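Local atomic coordinates of Methylcobalamin\: coenzyme M methyltransferase (Methanosarcina mazei, PDB entry 4AY8), a protein that probably transfers a methyl group from methylcobalamin, a corrinoid, to coenzyme M in methanogenesis, using zinc as its cofactor. Residues E309-L314 against V340-E345; A204-I209 against N240-L245. One frame throughout, in Å; residues are numbered along the deposited sequence.

Contact 1 of 2, residues E309-L314 against V340-E345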
ATOM      1  N   GLU A 309      13.225  -4.672  16.700  1.00  7.74           N
ATOM      2  CA  GLU A 309      12.110  -3.763  16.451  1.00  7.78           C
ATOM      3  C   GLU A 309      10.862  -4.520  15.981  1.00  7.07           C
ATOM      4  O   GLU A 309       9.747  -4.171  16.349  1.00  6.90           O
ATOM      5  CB  GLU A 309      12.527  -2.662  15.480  1.00  7.89           C
ATOM      6  CG  GLU A 309      13.603  -1.764  16.096  1.00  9.91           C
ATOM      7  CD  GLU A 309      13.924  -0.541  15.271  1.00  9.76           C
ATOM      8  OE1 GLU A 309      13.332  -0.358  14.187  1.00  9.58           O
ATOM      9  OE2 GLU A 309      14.798   0.228  15.720  1.00 11.48           O
ATOM     10  N   ALA A 310      11.064  -5.568  15.192  1.00  6.75           N
ATOM     11  CA  ALA A 310       9.979  -6.465  14.796  1.00  6.52           C
ATOM     12  C   ALA A 310       9.335  -7.163  16.008  1.00  6.83           C
ATOM     13  O   ALA A 310       8.108  -7.289  16.085  1.00  5.53           O
ATOM     14  CB  ALA A 310      10.496  -7.488  13.837  1.00  6.05           C
ATOM     15  N   LYS A 311      10.167  -7.605  16.951  1.00  6.76           N
ATOM     16  CA  LYS A 311       9.667  -8.309  18.136  1.00  7.55           C
ATOM     17  C   LYS A 311       8.863  -7.380  19.051  1.00  7.26           C
ATOM     18  O   LYS A 311       7.869  -7.784  19.626  1.00  6.67           O
ATOM     19  CB  LYS A 311      10.811  -9.022  18.875  1.00  7.45           C
ATOM     20  CG  LYS A 311      11.415 -10.137  18.018  1.00  9.27           C
ATOM     21  CD  LYS A 311      12.427 -11.023  18.745  1.00 11.15           C
ATOM     22  CE  LYS A 311      13.086 -11.988  17.770  1.00 11.05           C
ATOM     23  NZ  LYS A 311      14.082 -12.905  18.402  1.00 11.55           N
ATOM     24  N   GLU A 312       9.267  -6.121  19.128  1.00  7.63           N
ATOM     25  CA  GLU A 312       8.504  -5.123  19.843  1.00  8.51           C
ATOM     26  C   GLU A 312       7.115  -4.943  19.217  1.00  8.02           C
ATOM     27  O   GLU A 312       6.109  -4.811  19.924  1.00  7.38           O
ATOM     28  CB  GLU A 312       9.262  -3.795  19.852  1.00  9.34           C
ATOM     29  CG  GLU A 312       8.454  -2.632  20.382  1.00 13.09           C
ATOM     30  CD  GLU A 312       9.228  -1.329  20.369  1.00 19.60           C
ATOM     31  OE1 GLU A 312       9.888  -1.011  19.338  1.00 22.77           O
ATOM     32  OE2 GLU A 312       9.166  -0.614  21.393  1.00 23.11           O
ATOM     33  N   ALA A 313       7.060  -4.948  17.890  1.00  7.36           N
ATOM     34  CA  ALA A 313       5.787  -4.829  17.202  1.00  7.25           C
ATOM     35  C   ALA A 313       4.890  -6.022  17.560  1.00  7.27           C
ATOM     36  O   ALA A 313       3.724  -5.848  17.900  1.00  6.72           O
ATOM     37  CB  ALA A 313       6.001  -4.726  15.683  1.00  6.81           C
ATOM     38  N   LEU A 314       5.448  -7.230  17.495  1.00  7.13           N
ATOM     39  CA  LEU A 314       4.705  -8.439  17.813  1.00  7.74           C
ATOM     40  C   LEU A 314       4.229  -8.438  19.261  1.00  8.53           C
ATOM     41  O   LEU A 314       3.081  -8.726  19.530  1.00  8.33           O
ATOM     42  CB  LEU A 314       5.552  -9.684  17.554  1.00  7.47           C
ATOM     43  CG  LEU A 314       5.899  -9.914  16.087  1.00  6.10           C
ATOM     44  CD1 LEU A 314       7.043 -10.871  15.970  1.00  4.19           C
ATOM     45  CD2 LEU A 314       4.667 -10.412  15.314  1.00  4.47           C
ATOM     46  N   VAL A 340      11.266 -11.719   8.584  1.00  7.49           N
ATOM     47  CA  VAL A 340      10.667 -13.045   8.651  1.00  7.36           C
ATOM     48  C   VAL A 340      11.248 -13.864   9.807  1.00  7.63           C
ATOM     49  O   VAL A 340      10.501 -14.478  10.572  1.00  8.06           O
ATOM     50  CB  VAL A 340      10.840 -13.786   7.307  1.00  7.75           C
ATOM     51  CG1 VAL A 340      10.277 -15.228   7.384  1.00  7.68           C
ATOM     52  CG2 VAL A 340      10.187 -12.986   6.186  1.00  5.55           C
ATOM     53  N   ALA A 341      12.569 -13.835   9.979  1.00  7.40           N
ATOM     54  CA  ALA A 341      13.195 -14.600  11.055  1.00  7.21           C
ATOM     55  C   ALA A 341      12.692 -14.133  12.431  1.00  6.90           C
ATOM     56  O   ALA A 341      12.512 -14.934  13.331  1.00  6.46           O
ATOM     57  CB  ALA A 341      14.739 -14.528  10.963  1.00  6.93           C
ATOM     58  N   ALA A 342      12.438 -12.838  12.577  1.00  6.88           N
ATOM     59  CA  ALA A 342      11.957 -12.295  13.839  1.00  7.01           C
ATOM     60  C   ALA A 342      10.618 -12.919  14.247  1.00  7.26           C
ATOM     61  O   ALA A 342      10.406 -13.260  15.414  1.00  6.55           O
ATOM     62  CB  ALA A 342      11.847 -10.776  13.757  1.00  7.17           C
ATOM     63  N   ARG A 343       9.712 -13.043  13.285  1.00  7.56           N
ATOM     64  CA  ARG A 343       8.409 -13.631  13.534  1.00  8.24           C
ATOM     65  C   ARG A 343       8.606 -15.090  13.944  1.00  8.94           C
ATOM     66  O   ARG A 343       8.076 -15.531  14.952  1.00  8.79           O
ATOM     67  CB  ARG A 343       7.527 -13.511  12.288  1.00  8.15           C
ATOM     68  CG  ARG A 343       6.048 -13.783  12.504  1.00  7.95           C
ATOM     69  CD  ARG A 343       5.729 -15.260  12.618  1.00  7.70           C
ATOM     70  NE  ARG A 343       6.348 -16.026  11.554  1.00  6.28           N
ATOM     71  CZ  ARG A 343       5.825 -16.197  10.347  1.00  6.23           C
ATOM     72  NH1 ARG A 343       4.653 -15.656  10.022  1.00  6.77           N
ATOM     73  NH2 ARG A 343       6.482 -16.913   9.458  1.00  6.81           N
ATOM     74  N   ASP A 344       9.397 -15.821  13.168  1.00  9.92           N
ATOM     75  CA  ASP A 344       9.690 -17.222  13.465  1.00 11.02           C
ATOM     76  C   ASP A 344      10.323 -17.408  14.848  1.00 11.90           C
ATOM     77  O   ASP A 344       9.917 -18.289  15.597  1.00 12.27           O
ATOM     78  CB  ASP A 344      10.591 -17.822  12.380  1.00 10.85           C
ATOM     79  CG  ASP A 344       9.887 -17.926  11.034  1.00 11.39           C
ATOM     80  OD1 ASP A 344       8.635 -17.891  11.013  1.00 10.61           O
ATOM     81  OD2 ASP A 344      10.582 -18.072  10.007  1.00 10.19           O
ATOM     82  N   GLU A 345      11.313 -16.588  15.190  1.00 12.85           N
ATOM     83  CA  GLU A 345      11.940 -16.694  16.508  1.00 13.65           C
ATOM     84  C   GLU A 345      10.936 -16.383  17.620  1.00 14.48           C
ATOM     85  O   GLU A 345      10.977 -16.991  18.691  1.00 14.50           O
ATOM     86  CB  GLU A 345      13.163 -15.774  16.621  1.00 13.66           C
ATOM     87  CG  GLU A 345      14.329 -16.165  15.718  1.00 13.29           C
ATOM     88  CD  GLU A 345      15.421 -15.087  15.639  1.00 14.53           C
ATOM     89  OE1 GLU A 345      15.349 -14.093  16.406  1.00 13.40           O
ATOM     90  OE2 GLU A 345      16.346 -15.240  14.805  1.00 12.39           O
TER
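Lys-311 reaches from one helix over the backbone of the other, and its ammonium meets Glu-345 in a short salt bridge, NZ to OE1 2.6 Å. With CG beside its backbone N (chi1 -65°) and every later torsion extended, the lysine has the length to cross the gap at full stretch. On the way its CE passes the carbonyl O of Ala-342 at 3.8 Å. The two side chains cross at about a right angle, and NZ takes the anti lone pair of OE1. The other carboxylate oxygen, OE2, forms a salt bridge with Lys-307, one turn earlier on the lysine's own helix, so the glutamate is held between two positive charges. With an alanine in place of Lys-311, Glu-345 OE1 would probably lose this mate and the Ala-342 carbonyl some of its cover.

Beneath the salt bridge the helices meet through small residues. The methyl groups of Ala-310 and Ala-342 point toward the opposite helix and meet CB to CB at 3.6 Å, and their CA atoms lie 6.2 Å apart. Leu-314 closes the other flank: its CD1 rests on CA of Arg-343 at 3.9 Å, so it packs on the backbone. The arginine's CB points away from the other helix, and its NE and NH2 both grip OD1 of Asp-344; NH2 also forms a salt bridge with Glu-76, and NH1 bonds the carbonyl of Val-31.

The segment axes come within 9.1 Å and cross at -51°. Helices 303-315 and 333-346 are neighbours in the outer layer of the TIM barrel of the uroporphyrinogen decarboxylase family, with strand 320-323 between them in sequence; Leu-321 of that strand lies against Ala-310, Ala-313 and Arg-343, and Val-292 of strand 287-292 against Ala-310.

Contact 2 of 2, residues A204-I209 against N240-L245; sequences ADVIAI and NSVTVL
Val-242 O takes two donors: the amide of Ile-207 across the strands (N to O 3.2 Å), in the carbonyl plane, and the hydroxyl of Ser-241 next door. Anti to the backbone N of Ser-241 (chi1 180°), OG is turned back beside its own carbonyl carbon and reaches the next carbonyl; it also accepts from a water that donates to Ala-204 O (water to O 2.8 Å). A second water accepts from Val-242 N and donates to Asp-205 O at 2.9 Å, so water continues the link ahead of strand 206-210. Further along, Val-244 N donates to Ile-207 O (2.9 Å), and Ile-209 N to Val-244 O (2.9 Å), the latter almost in line with the carbonyl. This is the parallel pairing of a beta-alpha-beta unit of the TIM barrel, with helix 221-238 as the crossover. Val-206 and Ala-208 bond with Gly-152 of strand 150-155, while Thr-243 N donates to Glu-264 OE1, and Asp-205 OD2 forms a salt bridge with Arg-141 and accepts from Ile-150 N. Side chains alternate: Val-206 CG1 meets Val-244 CG2 at 4.0 Å on one face, and on the other Ile-209 CG1 lies against Leu-245 CD1 at 3.8 Å, where Leu-232 touches both.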
ATOM      1  N   ALA A 204      -6.554 -10.253  -7.255  1.00  4.14           N
ATOM      2  CA  ALA A 204      -6.027  -9.723  -5.992  1.00  4.42           C
ATOM      3  C   ALA A 204      -6.869 -10.153  -4.783  1.00  4.52           C
ATOM      4  O   ALA A 204      -8.100 -10.092  -4.823  1.00  4.29           O
ATOM      5  CB  ALA A 204      -5.910  -8.214  -6.044  1.00  4.12           C
ATOM      6  N   ASP A 205      -6.195 -10.577  -3.716  1.00  4.15           N
ATOM      7  CA  ASP A 205      -6.871 -10.992  -2.485  1.00  4.79           C
ATOM      8  C   ASP A 205      -7.065  -9.827  -1.517  1.00  4.42           C
ATOM      9  O   ASP A 205      -7.971  -9.839  -0.691  1.00  4.24           O
ATOM     10  CB  ASP A 205      -6.076 -12.088  -1.784  1.00  4.78           C
ATOM     11  CG  ASP A 205      -5.904 -13.319  -2.648  1.00  6.12           C
ATOM     12  OD1 ASP A 205      -6.932 -13.978  -2.936  1.00  6.71           O
ATOM     13  OD2 ASP A 205      -4.750 -13.611  -3.032  1.00  3.90           O
ATOM     14  N   VAL A 206      -6.176  -8.841  -1.605  1.00  4.25           N
ATOM     15  CA  VAL A 206      -6.232  -7.664  -0.753  1.00  3.63           C
ATOM     16  C   VAL A 206      -5.899  -6.456  -1.626  1.00  3.80           C
ATOM     17  O   VAL A 206      -5.013  -6.531  -2.481  1.00  3.31           O
ATOM     18  CB  VAL A 206      -5.219  -7.758   0.426  1.00  4.06           C
ATOM     19  CG1 VAL A 206      -5.160  -6.450   1.218  1.00  2.00           C
ATOM     20  CG2 VAL A 206      -5.543  -8.945   1.354  1.00  2.74           C
ATOM     21  N   ILE A 207      -6.627  -5.359  -1.432  1.00  3.27           N
ATOM     22  CA  ILE A 207      -6.262  -4.104  -2.058  1.00  3.81           C
ATOM     23  C   ILE A 207      -5.685  -3.193  -0.989  1.00  4.04           C
ATOM     24  O   ILE A 207      -6.375  -2.834  -0.040  1.00  4.58           O
ATOM     25  CB  ILE A 207      -7.454  -3.408  -2.722  1.00  3.52           C
ATOM     26  CG1 ILE A 207      -8.168  -4.368  -3.667  1.00  3.09           C
ATOM     27  CG2 ILE A 207      -6.980  -2.126  -3.456  1.00  3.48           C
ATOM     28  CD1 ILE A 207      -7.316  -4.820  -4.876  1.00  2.97           C
ATOM     29  N   ALA A 208      -4.420  -2.832  -1.149  1.00  3.93           N
ATOM     30  CA  ALA A 208      -3.724  -1.986  -0.184  1.00  4.28           C
ATOM     31  C   ALA A 208      -3.417  -0.628  -0.797  1.00  4.07           C
ATOM     32  O   ALA A 208      -2.526  -0.500  -1.631  1.00  4.50           O
ATOM     33  CB  ALA A 208      -2.429  -2.657   0.296  1.00  3.09           C
ATOM     34  N   ILE A 209      -4.165   0.387  -0.385  1.00  4.64           N
ATOM     35  CA  ILE A 209      -3.956   1.720  -0.923  1.00  4.63           C
ATOM     36  C   ILE A 209      -2.962   2.474  -0.051  1.00  4.78           C
ATOM     37  O   ILE A 209      -2.925   2.311   1.183  1.00  5.12           O
ATOM     38  CB  ILE A 209      -5.282   2.534  -1.108  1.00  4.56           C
ATOM     39  CG1 ILE A 209      -5.889   2.950   0.224  1.00  4.60           C
ATOM     40  CG2 ILE A 209      -6.314   1.752  -1.906  1.00  4.60           C
ATOM     41  CD1 ILE A 209      -7.139   3.799   0.079  1.00  3.60           C
ATOM     42  N   ASN A 240     -14.809  -4.601  -3.467  1.00  7.62           N
ATOM     43  CA  ASN A 240     -15.264  -5.946  -3.140  1.00  7.76           C
ATOM     44  C   ASN A 240     -14.138  -6.871  -2.719  1.00  7.49           C
ATOM     45  O   ASN A 240     -13.921  -7.930  -3.297  1.00  7.11           O
ATOM     46  CB  ASN A 240     -15.964  -6.529  -4.354  1.00  8.31           C
ATOM     47  CG  ASN A 240     -17.222  -5.800  -4.685  1.00  9.43           C
ATOM     48  OD1 ASN A 240     -18.249  -6.019  -4.054  1.00 13.43           O
ATOM     49  ND2 ASN A 240     -17.160  -4.920  -5.674  1.00 10.21           N
ATOM     50  N   SER A 241     -13.431  -6.444  -1.687  1.00  7.64           N
ATOM     51  CA  SER A 241     -12.268  -7.128  -1.202  1.00  7.29           C
ATOM     52  C   SER A 241     -11.995  -6.676   0.233  1.00  7.05           C
ATOM     53  O   SER A 241     -12.438  -5.611   0.662  1.00  6.59           O
ATOM     54  CB  SER A 241     -11.087  -6.760  -2.097  1.00  7.72           C
ATOM     55  OG  SER A 241      -9.887  -7.388  -1.696  1.00  7.23           O
ATOM     56  N   VAL A 242     -11.258  -7.499   0.962  1.00  6.71           N
ATOM     57  CA  VAL A 242     -10.525  -7.034   2.128  1.00  6.26           C
ATOM     58  C   VAL A 242      -9.562  -5.939   1.659  1.00  5.77           C
ATOM     59  O   VAL A 242      -8.921  -6.075   0.617  1.00  5.67           O
ATOM     60  CB  VAL A 242      -9.776  -8.208   2.773  1.00  6.33           C
ATOM     61  CG1 VAL A 242      -8.728  -7.732   3.769  1.00  6.11           C
ATOM     62  CG2 VAL A 242     -10.785  -9.171   3.414  1.00  6.48           C
ATOM     63  N   THR A 243      -9.492  -4.841   2.404  1.00  5.36           N
ATOM     64  CA  THR A 243      -8.632  -3.724   2.028  1.00  4.93           C
ATOM     65  C   THR A 243      -7.720  -3.290   3.180  1.00  4.82           C
ATOM     66  O   THR A 243      -8.006  -3.541   4.361  1.00  4.82           O
ATOM     67  CB  THR A 243      -9.450  -2.484   1.566  1.00  5.14           C
ATOM     68  OG1 THR A 243     -10.291  -2.054   2.635  1.00  4.07           O
ATOM     69  CG2 THR A 243     -10.278  -2.773   0.301  1.00  3.57           C
ATOM     70  N   VAL A 244      -6.624  -2.638   2.816  1.00  4.57           N
ATOM     71  CA  VAL A 244      -5.714  -2.021   3.771  1.00  3.97           C
ATOM     72  C   VAL A 244      -5.459  -0.557   3.389  1.00  4.23           C
ATOM     73  O   VAL A 244      -5.287  -0.222   2.210  1.00  3.75           O
ATOM     74  CB  VAL A 244      -4.366  -2.766   3.835  1.00  4.64           C
ATOM     75  CG1 VAL A 244      -3.341  -1.950   4.630  1.00  3.73           C
ATOM     76  CG2 VAL A 244      -4.539  -4.185   4.433  1.00  3.12           C
ATOM     77  N   LEU A 245      -5.438   0.299   4.406  1.00  4.23           N
ATOM     78  CA  LEU A 245      -5.161   1.723   4.253  1.00  4.15           C
ATOM     79  C   LEU A 245      -3.812   2.058   4.857  1.00  4.41           C
ATOM     80  O   LEU A 245      -3.633   1.985   6.077  1.00  4.33           O
ATOM     81  CB  LEU A 245      -6.239   2.552   4.940  1.00  3.89           C
ATOM     82  CG  LEU A 245      -5.965   4.046   5.030  1.00  4.24           C
ATOM     83  CD1 LEU A 245      -5.821   4.662   3.624  1.00  2.19           C
ATOM     84  CD2 LEU A 245      -7.043   4.744   5.869  1.00  4.05           C
TER
HETATM   85  O   HOH W   1     -10.184  -9.782  -3.022  1.00 16.75           O
HETATM   86  O   HOH W   2     -10.741  -9.879   0.041  1.00 21.20           O

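In the fold
Contact 2 comes first along the chain and is complete before contact 1 begins. Their centres are 24 Å apart and their nearest atoms about 15 Å. Both belong to one barrel: contact 2 joins the third and fourth strands of its parallel sheet, about 9 Å from the chain's centre (21 Å for contact 1), whereas contact 1 joins two helices packed outside strands 287-292 and 320-323. Contact 2 lies near the active site, the side chain of Ala-208 about 8 Å from bound coenzyme M and strand 242-246 running on to the zinc ligand His-246. Contact 1, made by the last two helices, lies in the outer layer, the side chain of Leu-314 about 9 Å from that of magnesium-binding Asp-319.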